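Local coordinates for first ORF in transposon ISC1904 (Sulfolobus solfataricus, PDB 3ILX), which probably binds DNA and exchanges DNA strands as a transposon-encoded serine recombinase, of which this chain is the resolvase-family domain, at residues N22-L27 with D35-D40; V67-A70 with R74-R77; F78-L83 with C92-L97; K4-A9 with L56-N61; S43-K48 with L112-V117. All coordinates share one frame; numbering follows the deposited sequence.

Following the chain from its N terminus, strand 4-11 enters contact 4, whose partner on helix 50-60 comes 47 residues later. Within that long loop lies contact 1, a short closure joining helix 19-30 to strand 36-41. Before contact 4 is complete, the loop 43-48 opens contact 5, so these two cross. Contact 5 closes last, on helix 105-125, and spans both contact 2, a short closure from strand 64-69 onto helix 72-75, and contact 3, which pairs helix 80-89 with strand 93-96; these two follow one another. Contacts 1 to 4 fix helices on the parallel sheet, whereas contact 5 ties the loop 43-48 to the long helix 105-125.

Contact 1. Residues N22-L27 with D35-D40; sequences NQVKYL and DLVITD
Val-24 and Val-37 bring helix 19-30 and strand 36-41 closest together, their CA atoms 7.8 Å apart. The two elements are the helix and second strand of a beta-alpha-beta crossover: strand 4-11 precedes the helix and lies beside 36-41, parallel to it, in the sheet of this resolvase-type domain. Strand 36-41 is the outermost strand on this side within the chain, and the contact is correspondingly small and near the surface. Val-24 carries it alone from the helix, using one methyl for each of two strand residues. With CG1 anti to the backbone N (chi1 167°), the two methyls diverge along the strand. CG1 of Val-24 comes to 4.1 Å from CG1 of Val-37, the two side chains meeting at a slant. Val-37 and Thr-39 alternate with Ile-38, whose side chain points to the other face of the sheet and packs on helix 50-60. Nearby, Gln-23 extends to the first strand, where its OE1 is hydrogen-bonded to Arg-10 N. Thr-39 places OG1 between its backbone N and carbonyl carbon (chi1 64°), which presents its methyl to the helix: CG2 of Thr-39 lies 3.8 Å from CG2 of Val-24, the side chains roughly perpendicular.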
# COMPACT_ATOMS: atom_id res chain seq x y z
N ASN A 22 17.92 -12.72 -14.68
CA ASN A 22 17.01 -13.74 -15.20
C ASN A 22 15.54 -13.30 -15.26
O ASN A 22 14.77 -13.74 -16.12
CB ASN A 22 17.17 -15.04 -14.42
CG ASN A 22 18.47 -15.76 -14.77
OD1 ASN A 22 18.90 -15.77 -15.93
ND2 ASN A 22 19.08 -16.37 -13.76
N GLN A 23 15.15 -12.40 -14.37
CA GLN A 23 13.79 -11.86 -14.42
C GLN A 23 13.65 -10.95 -15.65
O GLN A 23 12.65 -10.98 -16.38
CB GLN A 23 13.46 -11.10 -13.12
CG GLN A 23 12.03 -10.65 -12.95
CD GLN A 23 11.80 -9.93 -11.60
OE1 GLN A 23 11.16 -8.89 -11.55
NE2 GLN A 23 12.35 -10.49 -10.51
N VAL A 24 14.66 -10.11 -15.85
CA VAL A 24 14.68 -9.23 -17.00
C VAL A 24 14.60 -10.05 -18.30
O VAL A 24 13.79 -9.77 -19.20
CB VAL A 24 15.92 -8.33 -16.95
CG1 VAL A 24 16.15 -7.63 -18.28
CG2 VAL A 24 15.77 -7.32 -15.79
N LYS A 25 15.41 -11.09 -18.38
CA LYS A 25 15.49 -11.93 -19.55
C LYS A 25 14.16 -12.61 -19.79
O LYS A 25 13.72 -12.74 -20.93
CB LYS A 25 16.60 -12.95 -19.36
CG LYS A 25 17.08 -13.63 -20.63
CD LYS A 25 18.38 -14.40 -20.40
CE LYS A 25 18.22 -15.46 -19.31
NZ LYS A 25 17.66 -16.73 -19.88
N TYR A 26 13.51 -13.04 -18.71
CA TYR A 26 12.21 -13.68 -18.87
C TYR A 26 11.20 -12.70 -19.48
O TYR A 26 10.46 -13.05 -20.41
CB TYR A 26 11.71 -14.24 -17.55
CG TYR A 26 10.23 -14.60 -17.57
CD1 TYR A 26 9.74 -15.60 -18.42
CD2 TYR A 26 9.34 -13.92 -16.77
CE1 TYR A 26 8.37 -15.91 -18.45
CE2 TYR A 26 7.98 -14.23 -16.78
CZ TYR A 26 7.51 -15.22 -17.62
OH TYR A 26 6.16 -15.49 -17.61
N LEU A 27 11.22 -11.46 -18.97
CA LEU A 27 10.34 -10.39 -19.42
C LEU A 27 10.54 -10.11 -20.90
O LEU A 27 9.58 -10.01 -21.66
CB LEU A 27 10.58 -9.10 -18.61
CG LEU A 27 10.06 -9.10 -17.16
CD1 LEU A 27 10.34 -7.76 -16.52
CD2 LEU A 27 8.56 -9.38 -17.09
N ASP A 35 10.47 -0.34 -24.88
CA ASP A 35 11.22 0.92 -24.99
C ASP A 35 12.28 1.06 -23.89
O ASP A 35 13.36 1.53 -24.13
CB ASP A 35 10.23 2.08 -24.97
CG ASP A 35 9.36 2.09 -26.21
OD1 ASP A 35 9.94 2.22 -27.32
OD2 ASP A 35 8.13 1.92 -26.09
N LEU A 36 11.96 0.61 -22.69
CA LEU A 36 12.85 0.78 -21.56
C LEU A 36 12.67 -0.38 -20.57
O LEU A 36 11.59 -0.99 -20.48
CB LEU A 36 12.56 2.15 -20.92
CG LEU A 36 13.18 2.57 -19.61
CD1 LEU A 36 14.57 3.14 -19.83
CD2 LEU A 36 12.26 3.59 -18.95
N VAL A 37 13.76 -0.71 -19.86
CA VAL A 37 13.77 -1.65 -18.75
C VAL A 37 14.19 -0.87 -17.49
O VAL A 37 15.22 -0.20 -17.49
CB VAL A 37 14.75 -2.82 -18.98
CG1 VAL A 37 14.66 -3.80 -17.83
CG2 VAL A 37 14.44 -3.50 -20.31
N ILE A 38 13.35 -0.91 -16.47
CA ILE A 38 13.63 -0.22 -15.22
C ILE A 38 13.70 -1.31 -14.17
O ILE A 38 12.81 -2.19 -14.13
CB ILE A 38 12.48 0.73 -14.84
CG1 ILE A 38 12.44 1.97 -15.75
CG2 ILE A 38 12.56 1.14 -13.35
CD1 ILE A 38 11.20 2.84 -15.51
N THR A 39 14.75 -1.29 -13.35
CA THR A 39 14.91 -2.34 -12.32
C THR A 39 15.20 -1.74 -10.96
O THR A 39 15.64 -0.60 -10.86
CB THR A 39 16.05 -3.32 -12.65
OG1 THR A 39 17.31 -2.63 -12.65
CG2 THR A 39 15.86 -3.97 -14.03
N ASP A 40 14.92 -2.50 -9.91
CA ASP A 40 15.18 -2.08 -8.55
C ASP A 40 15.62 -3.31 -7.76
O ASP A 40 15.11 -4.43 -8.00
CB ASP A 40 13.88 -1.58 -7.91
CG ASP A 40 13.65 -0.09 -8.13
OD1 ASP A 40 14.62 0.69 -7.98
OD2 ASP A 40 12.50 0.33 -8.39

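Contact 2. Residues V67-A70 with R74-R77; sequences VITA and RLVR
Arg-74 meets Thr-69 and Ala-70 through its aliphatic base, while its flat guanidinium group turns away and lays neither face on residues 67-70. That group is held by its N-H groups instead: NH1 is hydrogen-bonded to Arg-10 O and NH2 forms a salt bridge with Glu-107 OE1. Bends at chi2 and chi3 carry it there. Nearer the backbone, OG1 of Thr-69 sits 3.1 Å from CB of Arg-74, a close approach, and the two side chains cross at about a right angle. This hydroxyl is anti to its own backbone N (chi1 -164°) and spends its polarity on a hydrogen bond to Tyr-8 O in the adjoining strand. The contact thus lies at the C-terminal end of strand 64-69, an inner strand of the parallel sheet of this resolvase-type domain, where the chain turns at once into the short helix 72-75 that packs against it. All four touching residues are buried. Past the arginine, CG2 of Thr-69 packs at 3.9 Å on CD1 of Leu-75, a side chain that also touches Tyr-8, Leu-55 and Ile-94. CB of Ala-70 completes the patch, 4.1 Å from CG of Arg-74.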
# COMPACT_ATOMS: atom_id res chain seq x y z
N VAL A 67 3.10 -1.06 -18.85
CA VAL A 67 4.16 -1.57 -17.97
C VAL A 67 3.97 -3.08 -17.88
O VAL A 67 2.87 -3.53 -17.55
CB VAL A 67 4.04 -1.06 -16.53
CG1 VAL A 67 5.23 -1.57 -15.68
CG2 VAL A 67 3.89 0.47 -16.49
N ILE A 68 5.03 -3.84 -18.15
CA ILE A 68 4.99 -5.30 -18.04
C ILE A 68 5.88 -5.75 -16.86
O ILE A 68 7.00 -5.28 -16.68
CB ILE A 68 5.37 -6.02 -19.34
CG1 ILE A 68 4.44 -5.57 -20.50
CG2 ILE A 68 5.30 -7.55 -19.17
CD1 ILE A 68 5.00 -4.52 -21.36
N THR A 69 5.31 -6.60 -16.01
CA THR A 69 6.03 -7.09 -14.84
C THR A 69 5.69 -8.57 -14.71
O THR A 69 4.70 -9.05 -15.32
CB THR A 69 5.75 -6.15 -13.59
OG1 THR A 69 6.72 -6.40 -12.57
CG2 THR A 69 4.35 -6.31 -13.07
N ALA A 70 6.54 -9.33 -14.01
CA ALA A 70 6.35 -10.79 -13.91
C ALA A 70 5.07 -11.21 -13.16
O ALA A 70 4.38 -12.17 -13.56
CB ALA A 70 7.60 -11.43 -13.28
N ARG A 74 5.82 -7.76 -7.81
CA ARG A 74 7.01 -7.09 -8.32
C ARG A 74 6.90 -5.57 -8.17
O ARG A 74 7.89 -4.89 -7.81
CB ARG A 74 7.30 -7.47 -9.77
CG ARG A 74 7.66 -8.98 -9.98
CD ARG A 74 8.85 -9.38 -9.08
NE ARG A 74 8.43 -9.83 -7.75
CZ ARG A 74 9.28 -10.19 -6.78
NH1 ARG A 74 10.61 -10.10 -6.97
NH2 ARG A 74 8.79 -10.64 -5.61
N LEU A 75 5.72 -5.02 -8.43
CA LEU A 75 5.54 -3.55 -8.34
C LEU A 75 5.46 -3.06 -6.92
O LEU A 75 6.17 -2.12 -6.54
CB LEU A 75 4.31 -3.05 -9.16
CG LEU A 75 4.68 -2.88 -10.64
CD1 LEU A 75 3.42 -2.84 -11.56
CD2 LEU A 75 5.61 -1.65 -10.85
N VAL A 76 4.56 -3.65 -6.13
CA VAL A 76 4.35 -3.24 -4.74
C VAL A 76 3.83 -4.41 -3.94
O VAL A 76 3.21 -5.34 -4.50
CB VAL A 76 3.30 -2.09 -4.58
CG1 VAL A 76 3.88 -0.73 -4.97
CG2 VAL A 76 2.02 -2.39 -5.39
N ARG A 77 4.03 -4.34 -2.63
CA ARG A 77 3.43 -5.32 -1.72
C ARG A 77 1.98 -4.92 -1.36
O ARG A 77 1.15 -5.77 -1.16
CB ARG A 77 4.30 -5.44 -0.46
CG ARG A 77 3.75 -6.26 0.73
CD ARG A 77 3.58 -7.72 0.40
NE ARG A 77 4.86 -8.31 -0.03
CZ ARG A 77 4.99 -9.27 -0.95
NH1 ARG A 77 3.93 -9.81 -1.58
NH2 ARG A 77 6.22 -9.70 -1.26

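Contact 3. Residues F78-L83 with C92-L97; sequences FGFEIL and CEIVVL
Phe-80 makes the aromatic part of this contact, bringing the far end of its ring, CZ, up against a pair of neighbouring methyls, from Ile-94 and Val-96. CZ lies 3.7 Å from CG2 of Ile-94 and 3.9 Å from CG1 of Val-96, both methyls approaching the ring obliquely. With CG anti to the backbone N (chi1 -170°), the ring reaches from the first turn of the helix toward the strand, head-on to the two branched residues. Pro-72 and Leu-75 of the preceding short helix also touch this ring. The elements belong to the beta-alpha-beta crossover that ends the four-stranded sheet: strand 64-69 leads through helices 72-75 and 80-89 to its parallel neighbour 93-96, the outermost strand on this side within the chain. Purely aliphatic packing follows one turn on, where CD1 of Ile-94 rests 4.1 Å from CB of Leu-83. Cutting Ile-94 back to alanine removes CG2 and CD1, which is likely to open a gap beyond CZ of Phe-80 and leave Leu-83 CB without its mate on the strand. Backbone bonding secures the start of the helix: Gly-79 is the N-cap, and its O accepts from Leu-83 N at 3.1 Å. The ring of Phe-78 stacks on Phe-78 of the second subunit.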
# COMPACT_ATOMS: atom_id res chain seq x y z
N PHE A 78 1.71 -3.62 -1.26
CA PHE A 78 0.35 -3.13 -0.96
C PHE A 78 0.04 -2.06 -1.98
O PHE A 78 0.96 -1.36 -2.39
CB PHE A 78 0.30 -2.46 0.43
CG PHE A 78 0.44 -3.43 1.58
CD1 PHE A 78 -0.63 -4.28 1.92
CD2 PHE A 78 1.63 -3.50 2.30
CE1 PHE A 78 -0.51 -5.20 2.99
CE2 PHE A 78 1.78 -4.42 3.38
CZ PHE A 78 0.71 -5.27 3.72
N GLY A 79 -1.24 -1.90 -2.33
CA GLY A 79 -1.68 -0.75 -3.15
C GLY A 79 -1.61 -1.01 -4.64
O GLY A 79 -1.78 -0.08 -5.46
N PHE A 80 -1.39 -2.25 -5.03
CA PHE A 80 -1.46 -2.55 -6.47
C PHE A 80 -2.73 -1.93 -7.11
O PHE A 80 -2.68 -1.39 -8.21
CB PHE A 80 -1.34 -4.06 -6.74
CG PHE A 80 -1.18 -4.40 -8.21
CD1 PHE A 80 0.06 -4.38 -8.81
CD2 PHE A 80 -2.28 -4.73 -8.98
CE1 PHE A 80 0.22 -4.71 -10.17
CE2 PHE A 80 -2.15 -5.06 -10.37
CZ PHE A 80 -0.91 -5.04 -10.96
N GLU A 81 -3.84 -1.94 -6.39
CA GLU A 81 -5.11 -1.41 -6.88
C GLU A 81 -5.02 0.09 -7.08
O GLU A 81 -5.60 0.61 -8.01
CB GLU A 81 -6.27 -1.72 -5.95
CG GLU A 81 -6.54 -3.21 -5.73
CD GLU A 81 -5.71 -3.82 -4.60
OE1 GLU A 81 -4.65 -3.27 -4.16
OE2 GLU A 81 -6.14 -4.89 -4.15
N ILE A 82 -4.31 0.81 -6.20
CA ILE A 82 -4.12 2.24 -6.40
C ILE A 82 -3.35 2.44 -7.71
O ILE A 82 -3.73 3.25 -8.55
CB ILE A 82 -3.40 2.92 -5.20
CG1 ILE A 82 -4.31 2.91 -3.97
CG2 ILE A 82 -2.97 4.40 -5.55
CD1 ILE A 82 -3.52 3.09 -2.68
N LEU A 83 -2.29 1.67 -7.92
CA LEU A 83 -1.53 1.84 -9.17
C LEU A 83 -2.38 1.64 -10.41
O LEU A 83 -2.20 2.34 -11.40
CB LEU A 83 -0.31 0.91 -9.24
CG LEU A 83 0.71 1.15 -8.13
CD1 LEU A 83 1.80 0.10 -8.28
CD2 LEU A 83 1.32 2.57 -8.22
N CYS A 92 -2.64 4.09 -19.39
CA CYS A 92 -1.60 3.14 -19.17
C CYS A 92 -2.22 1.84 -18.65
O CYS A 92 -3.18 1.86 -17.87
CB CYS A 92 -0.63 3.72 -18.12
SG CYS A 92 0.85 2.77 -17.96
N GLU A 93 -1.66 0.72 -19.06
CA GLU A 93 -2.12 -0.60 -18.65
C GLU A 93 -0.95 -1.30 -17.99
O GLU A 93 0.16 -1.22 -18.48
CB GLU A 93 -2.58 -1.33 -19.91
CG GLU A 93 -2.38 -2.80 -19.97
CD GLU A 93 -2.72 -3.33 -21.35
OE1 GLU A 93 -2.35 -2.67 -22.38
OE2 GLU A 93 -3.36 -4.41 -21.42
N ILE A 94 -1.16 -1.92 -16.84
CA ILE A 94 -0.14 -2.75 -16.22
C ILE A 94 -0.46 -4.15 -16.68
O ILE A 94 -1.59 -4.58 -16.53
CB ILE A 94 -0.22 -2.73 -14.70
CG1 ILE A 94 0.20 -1.38 -14.14
CG2 ILE A 94 0.69 -3.79 -14.09
CD1 ILE A 94 -0.62 -1.07 -12.87
N VAL A 95 0.53 -4.83 -17.24
CA VAL A 95 0.43 -6.25 -17.61
C VAL A 95 1.30 -7.06 -16.66
O VAL A 95 2.48 -6.74 -16.43
CB VAL A 95 0.89 -6.52 -19.06
CG1 VAL A 95 0.69 -8.05 -19.45
CG2 VAL A 95 0.12 -5.64 -20.00
N VAL A 96 0.70 -8.09 -16.07
CA VAL A 96 1.41 -9.02 -15.21
C VAL A 96 1.42 -10.32 -15.98
O VAL A 96 0.38 -10.73 -16.53
CB VAL A 96 0.77 -9.13 -13.77
CG1 VAL A 96 0.90 -7.81 -12.98
CG2 VAL A 96 -0.70 -9.50 -13.81
N LEU A 97 2.58 -10.94 -16.12
CA LEU A 97 2.68 -12.16 -16.94
C LEU A 97 2.04 -13.33 -16.21
O LEU A 97 1.61 -14.31 -16.81
CB LEU A 97 4.13 -12.52 -17.27
CG LEU A 97 4.92 -11.49 -18.08
CD1 LEU A 97 6.30 -12.06 -18.36
CD2 LEU A 97 4.19 -11.11 -19.36

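Contact 4. Residues K4-A9 with L56-N61; sequences KVILYA and LRMILN
Apolar helix-on-sheet packing joins Met-58 to Lys-4 and Ile-6, placing helix 50-60 over the start of strand 4-11 in the parallel sheet of the resolvase-type domain. The helix lies on the sheet face opposite the one covered by helix 19-30, and the backbones stay well apart, with 9.2 Å between the CA atoms of Lys-4 and Met-58. Long side chains bridge that distance. Met-58, present as selenomethionine, runs extended to its selenium and then bends at chi3 (82°), which turns the terminal methyl across the end of Ile-6. CD1 of Ile-6 is consequently 4.0 Å from SE of Met-58 and equally far from its CE, the two side chains meeting at an angle. Further toward the strand's beginning, CE of Met-58 approaches CG of Lys-4 at 4.3 Å. Lys-4 offers just this aliphatic root, since the rest of its chain carries the amine away from the helix. Val-64 of the adjacent strand touches both Ile-6 and Met-58 and so continues the same apolar patch. On another side of the helix, Arg-57 forms a salt bridge with Glu-85 of the second subunit. A glycerol, probably from the crystallisation liquor, lies about 4 Å from the Met-58 side chain. No hydrogen bond or ion pair links the two segments; this contact rests on shape and on dispersion attraction between the selenoether chain of selenomethionine and an isoleucine, which probably impose little directional restraint.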
# COMPACT_ATOMS: atom_id res chain seq x y z
N LYS A 4 5.47 5.09 -24.09
CA LYS A 4 6.52 4.09 -23.84
C LYS A 4 6.03 2.73 -23.31
O LYS A 4 5.14 2.66 -22.47
CB LYS A 4 7.57 4.67 -22.87
CG LYS A 4 8.19 6.04 -23.29
CD LYS A 4 9.24 5.90 -24.37
CE LYS A 4 9.98 7.22 -24.61
NZ LYS A 4 9.38 8.07 -25.73
N VAL A 5 6.64 1.66 -23.81
CA VAL A 5 6.45 0.32 -23.28
C VAL A 5 7.61 -0.06 -22.40
O VAL A 5 8.75 -0.15 -22.86
CB VAL A 5 6.27 -0.74 -24.40
CG1 VAL A 5 6.10 -2.10 -23.77
CG2 VAL A 5 5.05 -0.42 -25.22
N ILE A 6 7.30 -0.31 -21.13
CA ILE A 6 8.32 -0.44 -20.09
C ILE A 6 8.23 -1.78 -19.35
O ILE A 6 7.14 -2.17 -18.87
CB ILE A 6 8.15 0.67 -19.04
CG1 ILE A 6 8.20 2.07 -19.71
CG2 ILE A 6 9.21 0.58 -17.96
CD1 ILE A 6 8.04 3.24 -18.68
N LEU A 7 9.36 -2.45 -19.23
CA LEU A 7 9.48 -3.64 -18.39
C LEU A 7 9.96 -3.24 -17.00
O LEU A 7 10.91 -2.48 -16.86
CB LEU A 7 10.44 -4.64 -19.02
CG LEU A 7 10.22 -4.91 -20.50
CD1 LEU A 7 11.23 -5.90 -21.01
CD2 LEU A 7 8.81 -5.42 -20.76
N TYR A 8 9.27 -3.72 -15.98
CA TYR A 8 9.69 -3.41 -14.63
C TYR A 8 10.08 -4.69 -13.91
O TYR A 8 9.30 -5.63 -13.83
CB TYR A 8 8.62 -2.66 -13.85
CG TYR A 8 9.15 -2.34 -12.46
CD1 TYR A 8 9.92 -1.22 -12.25
CD2 TYR A 8 8.94 -3.21 -11.39
CE1 TYR A 8 10.45 -0.93 -11.01
CE2 TYR A 8 9.47 -2.92 -10.11
CZ TYR A 8 10.22 -1.79 -9.94
OH TYR A 8 10.75 -1.49 -8.67
N ALA A 9 11.30 -4.74 -13.38
CA ALA A 9 11.74 -5.95 -12.69
C ALA A 9 12.32 -5.58 -11.34
O ALA A 9 12.93 -4.54 -11.20
CB ALA A 9 12.78 -6.70 -13.52
N LEU A 56 6.53 5.59 -11.67
CA LEU A 56 5.28 6.23 -11.23
C LEU A 56 5.15 7.66 -11.78
O LEU A 56 4.07 8.08 -12.20
CB LEU A 56 5.22 6.25 -9.69
CG LEU A 56 4.09 7.01 -9.00
CD1 LEU A 56 2.78 6.43 -9.48
CD2 LEU A 56 4.20 6.86 -7.47
N ARG A 57 6.25 8.41 -11.72
CA ARG A 57 6.25 9.77 -12.24
C ARG A 57 6.07 9.79 -13.75
O ARG A 57 5.37 10.64 -14.28
CB ARG A 57 7.52 10.51 -11.83
CG ARG A 57 7.52 10.80 -10.34
CD ARG A 57 8.90 11.09 -9.78
NE ARG A 57 8.80 11.17 -8.32
CZ ARG A 57 9.82 11.15 -7.48
NH1 ARG A 57 11.06 11.03 -7.92
NH2 ARG A 57 9.59 11.25 -6.18
N MSE A 58 6.67 8.82 -14.45
CA MSE A 58 6.48 8.77 -15.89
C MSE A 58 5.01 8.49 -16.26
O MSE A 58 4.50 9.09 -17.19
CB MSE A 58 7.38 7.71 -16.52
CG MSE A 58 8.83 8.13 -16.62
SE MSE A 58 9.82 6.63 -17.39
CE MSE A 58 9.41 6.99 -19.28
N ILE A 59 4.38 7.56 -15.54
CA ILE A 59 2.96 7.23 -15.80
C ILE A 59 2.12 8.49 -15.60
O ILE A 59 1.31 8.85 -16.46
CB ILE A 59 2.46 6.11 -14.87
CG1 ILE A 59 3.16 4.79 -15.19
CG2 ILE A 59 0.92 5.93 -14.97
CD1 ILE A 59 3.03 3.71 -14.09
N LEU A 60 2.33 9.14 -14.46
CA LEU A 60 1.63 10.35 -14.07
C LEU A 60 1.87 11.51 -15.03
O LEU A 60 1.01 12.40 -15.15
CB LEU A 60 2.03 10.76 -12.65
CG LEU A 60 1.47 9.93 -11.49
CD1 LEU A 60 2.25 10.20 -10.17
CD2 LEU A 60 -0.03 10.18 -11.32
N ASN A 61 3.03 11.51 -15.69
CA ASN A 61 3.35 12.49 -16.72
C ASN A 61 2.94 12.05 -18.13
O ASN A 61 3.37 12.64 -19.12
CB ASN A 61 4.83 12.86 -16.68
CG ASN A 61 5.14 14.20 -17.41
OD1 ASN A 61 4.28 15.09 -17.51
ND2 ASN A 61 6.34 14.32 -17.93

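Contact 5. Residues S43-K48 with L112-V117; sequences SGLNMK and LATILV
One methyl, CD1 of Leu-45, makes the closest approaches to both helix residues, reaching from an irregular loop to Thr-114 and Ile-115. It lies 4.0 Å from CB of Thr-114, the two side chains meeting tip to tip, and about as far from CG1 of Ile-115, whose side chain it crosses at roughly a right angle. CG2 of Thr-114 stands anti to the backbone N and OG1 beside that N (chi1 -57°), which turns CB and CG2 to Leu-45 while the hydroxyl is hydrogen-bonded to Glu-110 O. The loop is braced by hydrogen bonds from its own polar side chains. Residues 43-46 form a type I beta turn, and OG of Ser-43 accepts from Leu-45 N at 3.0 Å (159° at the hydrogen), an ST turn. Ser-43 OG is also hydrogen-bonded to Asp-111 OD1, a second link to the helix. OD1 of Asn-46 accepts from Lys-48 N at 2.8 Å in an Asx turn, the donor standing above the carbonyl plane. Leu-45 further touches Arg-77 and Phe-78. The contact thus joins the loop between strand 36-41 and helix 50-60 to helix 105-125, which packs on helix 131-142 and, through Ile-115, against Phe-119 of the second subunit.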
# COMPACT_ATOMS: atom_id res chain seq x y z
N SER A 43 12.77 -4.06 -1.46
CA SER A 43 11.48 -4.60 -1.12
C SER A 43 10.37 -3.86 -1.85
O SER A 43 10.47 -2.67 -2.14
CB SER A 43 11.29 -4.50 0.41
OG SER A 43 9.97 -4.83 0.80
N GLY A 44 9.31 -4.59 -2.18
CA GLY A 44 8.07 -3.95 -2.63
C GLY A 44 7.45 -2.97 -1.65
O GLY A 44 6.64 -2.11 -2.05
N LEU A 45 7.82 -3.08 -0.37
CA LEU A 45 7.40 -2.13 0.65
C LEU A 45 8.15 -0.80 0.58
O LEU A 45 7.74 0.18 1.21
CB LEU A 45 7.65 -2.70 2.06
CG LEU A 45 6.69 -3.79 2.53
CD1 LEU A 45 7.23 -4.45 3.76
CD2 LEU A 45 5.31 -3.15 2.83
N ASN A 46 9.29 -0.78 -0.12
CA ASN A 46 10.18 0.40 -0.06
C ASN A 46 9.68 1.48 -1.04
O ASN A 46 9.77 1.32 -2.27
CB ASN A 46 11.64 0.00 -0.30
CG ASN A 46 12.61 1.20 -0.35
OD1 ASN A 46 12.23 2.36 -0.21
ND2 ASN A 46 13.88 0.90 -0.57
N MSE A 47 9.10 2.53 -0.48
CA MSE A 47 8.49 3.61 -1.27
C MSE A 47 9.54 4.61 -1.82
O MSE A 47 9.19 5.55 -2.56
CB MSE A 47 7.44 4.34 -0.44
CG MSE A 47 6.33 3.46 0.09
SE MSE A 47 5.15 3.08 -1.36
CE MSE A 47 6.04 1.50 -2.10
N LYS A 48 10.82 4.39 -1.49
CA LYS A 48 11.91 5.21 -2.01
C LYS A 48 12.68 4.57 -3.17
O LYS A 48 13.64 5.16 -3.67
CB LYS A 48 12.85 5.63 -0.87
CG LYS A 48 12.16 6.45 0.21
CD LYS A 48 13.06 6.74 1.45
CE LYS A 48 12.24 7.38 2.56
NZ LYS A 48 13.01 8.24 3.56
N LEU A 112 7.17 -9.39 6.04
CA LEU A 112 6.42 -9.52 7.29
C LEU A 112 7.20 -8.98 8.50
O LEU A 112 6.64 -8.26 9.32
CB LEU A 112 5.93 -10.94 7.51
CG LEU A 112 4.87 -11.11 8.61
CD1 LEU A 112 3.71 -10.09 8.50
CD2 LEU A 112 4.33 -12.53 8.50
N ALA A 113 8.49 -9.29 8.59
CA ALA A 113 9.32 -8.77 9.69
C ALA A 113 9.37 -7.22 9.69
O ALA A 113 9.33 -6.57 10.75
CB ALA A 113 10.75 -9.35 9.59
N THR A 114 9.49 -6.63 8.51
CA THR A 114 9.43 -5.17 8.40
C THR A 114 8.09 -4.63 8.88
O THR A 114 8.05 -3.66 9.64
CB THR A 114 9.69 -4.75 6.94
OG1 THR A 114 10.96 -5.26 6.56
CG2 THR A 114 9.66 -3.23 6.75
N ILE A 115 6.99 -5.28 8.45
CA ILE A 115 5.63 -4.88 8.81
C ILE A 115 5.44 -5.04 10.35
O ILE A 115 4.90 -4.13 11.01
CB ILE A 115 4.58 -5.74 8.03
CG1 ILE A 115 4.55 -5.38 6.53
CG2 ILE A 115 3.16 -5.57 8.62
CD1 ILE A 115 3.92 -6.51 5.66
N LEU A 116 5.89 -6.17 10.90
CA LEU A 116 5.77 -6.47 12.35
C LEU A 116 6.51 -5.45 13.19
O LEU A 116 5.97 -4.96 14.19
CB LEU A 116 6.28 -7.88 12.68
CG LEU A 116 5.33 -8.98 12.17
CD1 LEU A 116 6.00 -10.33 12.27
CD2 LEU A 116 4.01 -8.97 12.90
N VAL A 117 7.70 -5.07 12.76
CA VAL A 117 8.48 -4.00 13.42
C VAL A 117 7.75 -2.65 13.42
O VAL A 117 7.76 -1.91 14.43
CB VAL A 117 9.87 -3.84 12.76
CG1 VAL A 117 10.55 -2.43 13.08
CG2 VAL A 117 10.79 -5.03 13.13